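Local coordinates for Ice-binding protein 1 (Shewanella frigidimarina, PDB 6BG8) that adsorbs its bacterium onto ice and inhibits the growth of ice crystals, the chain here being its C-terminal ice-binding (DUF3494) domain, at residues A[88-91]-A[92-95]. Sequence-based numbering, arbitrary orientation.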
loop_
_atom_site.group_PDB
_atom_site.type_symbol
_atom_site.label_atom_id
_atom_site.label_comp_id
_atom_site.label_asym_id
_atom_site.label_seq_id
_atom_site.Cartn_x
_atom_site.Cartn_y
_atom_site.Cartn_z
ATOM N N ILE A 88 4.696 12.612 12.458
ATOM C CA ILE A 88 5.354 11.346 12.157
ATOM C C ILE A 88 5.066 10.322 13.253
ATOM O O ILE A 88 4.883 9.130 12.977
ATOM C CB ILE A 88 6.868 11.572 11.975
ATOM C CG1 ILE A 88 7.173 12.464 10.749
ATOM C CG2 ILE A 88 7.615 10.228 11.946
ATOM C CD1 ILE A 88 6.863 11.828 9.407
ATOM N N ASN A 89 5.022 10.768 14.512
ATOM C CA ASN A 89 4.772 9.845 15.614
ATOM C C ASN A 89 3.413 9.174 15.479
ATOM O O ASN A 89 3.289 7.954 15.648
ATOM C CB ASN A 89 4.854 10.581 16.945
ATOM C CG ASN A 89 6.267 10.865 17.343
ATOM O OD1 ASN A 89 7.206 10.304 16.769
ATOM N ND2 ASN A 89 6.438 11.740 18.324
ATOM N N GLN A 90 2.372 9.966 15.210
ATOM C CA GLN A 90 1.044 9.387 15.063
ATOM C C GLN A 90 0.973 8.501 13.833
ATOM O O GLN A 90 0.322 7.451 13.860
ATOM C CB GLN A 90 -0.025 10.479 15.002
ATOM C CG GLN A 90 -1.426 9.934 15.244
ATOM C CD GLN A 90 -1.552 9.315 16.628
ATOM O OE1 GLN A 90 -1.361 9.992 17.642
ATOM N NE2 GLN A 90 -1.861 8.028 16.677
ATOM N N SER A 91 1.642 8.901 12.747
ATOM C CA SER A 91 1.648 8.066 11.554
ATOM C C SER A 91 2.332 6.735 11.830
ATOM O O SER A 91 1.836 5.677 11.422
ATOM C CB SER A 91 2.327 8.807 10.401
ATOM O OG SER A 91 1.553 9.936 10.023
ATOM N N ARG A 92 3.463 6.766 12.544
ATOM C CA ARG A 92 4.168 5.527 12.862
ATOM C C ARG A 92 3.295 4.609 13.710
ATOM O O ARG A 92 3.202 3.404 13.447
ATOM C CB ARG A 92 5.490 5.840 13.580
ATOM C CG ARG A 92 6.367 4.609 13.820
ATOM C CD ARG A 92 7.579 4.909 14.701
ATOM N NE ARG A 92 8.471 5.938 14.157
ATOM C CZ ARG A 92 8.529 7.189 14.610
ATOM N NH1 ARG A 92 7.725 7.574 15.587
ATOM N NH2 ARG A 92 9.367 8.072 14.063
ATOM N N THR A 93 2.635 5.167 14.729
ATOM C CA THR A 93 1.785 4.353 15.593
ATOM C C THR A 93 0.618 3.763 14.805
ATOM O O THR A 93 0.329 2.562 14.900
ATOM C CB THR A 93 1.284 5.204 16.762
ATOM O OG1 THR A 93 2.396 5.597 17.574
ATOM C CG2 THR A 93 0.279 4.436 17.626
ATOM N N ASP A 94 -0.052 4.594 13.999
ATOM C CA ASP A 94 -1.236 4.122 13.285
ATOM C C ASP A 94 -0.883 3.085 12.225
ATOM O O ASP A 94 -1.686 2.181 11.956
ATOM C CB ASP A 94 -1.985 5.304 12.666
ATOM C CG ASP A 94 -2.628 6.197 13.715
ATOM O OD1 ASP A 94 -2.528 5.874 14.924
ATOM O OD2 ASP A 94 -3.216 7.233 13.341
ATOM N N LEU A 95 0.302 3.182 11.615
ATOM C CA LEU A 95 0.731 2.123 10.706
ATOM C C LEU A 95 0.843 0.802 11.452
ATOM O O LEU A 95 0.357 -0.234 10.987
ATOM C CB LEU A 95 2.071 2.482 10.053
ATOM C CG LEU A 95 2.692 1.430 9.132
ATOM C CD1 LEU A 95 1.704 0.979 8.046
ATOM C CD2 LEU A 95 3.956 1.998 8.479
HETATM O O HOH W 1 5.409 6.545 17.119
HETATM O O HOH W 2 9.569 10.607 15.379
#
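R92 turns back over the preceding helical turn, R92 NH1 donating to N89 OD1 at 3.0 Å. The chain runs out extended with CG anti to the backbone N (chi1 -174°), then bends at chi3 (-59°), which brings the guanidinium alongside the N89 amide. N89 OD1 lies at the guanidinium edge, almost in its plane, although the two flat groups are turned 52° apart. Two waters lie in the guanidinium plane: one, on the NE-facing side of R92 NH1, accepts from NH1 and donates to N89 O; the other, on the NH1-NH2 side like N89 OD1, accepts from R92 NH2 and donates to N89 OD1 (2.8 Å). I88 CG2 touches R92 NH2 at 3.5 Å. On the other side of the helix Q90, bent at chi2, swings its amide across to D94, and Q90 NE2 donates to D94 OD1 at 2.9 Å. The hydrogen bond lies in the amide plane but reaches OD1 from above the carboxylate plane. This i to i+4 pair is also joined through the backbone, D94 N to Q90 O at 2.9 Å; R92 N bonds to I88 O at 2.8 Å. The polar ends also tie this helix to its surroundings: R92 NE forms a salt bridge with D39, R92 NH2 bonds to L38 O, and D94 OD2 accepts from the backbone N of E10. These contacts belong to helix 84-103, the long helix that lies alongside the beta-solenoid in this ice-binding fold; its buried S91 and L95 pack on strand 14-18 through F14 and L17, and on the loop at L38.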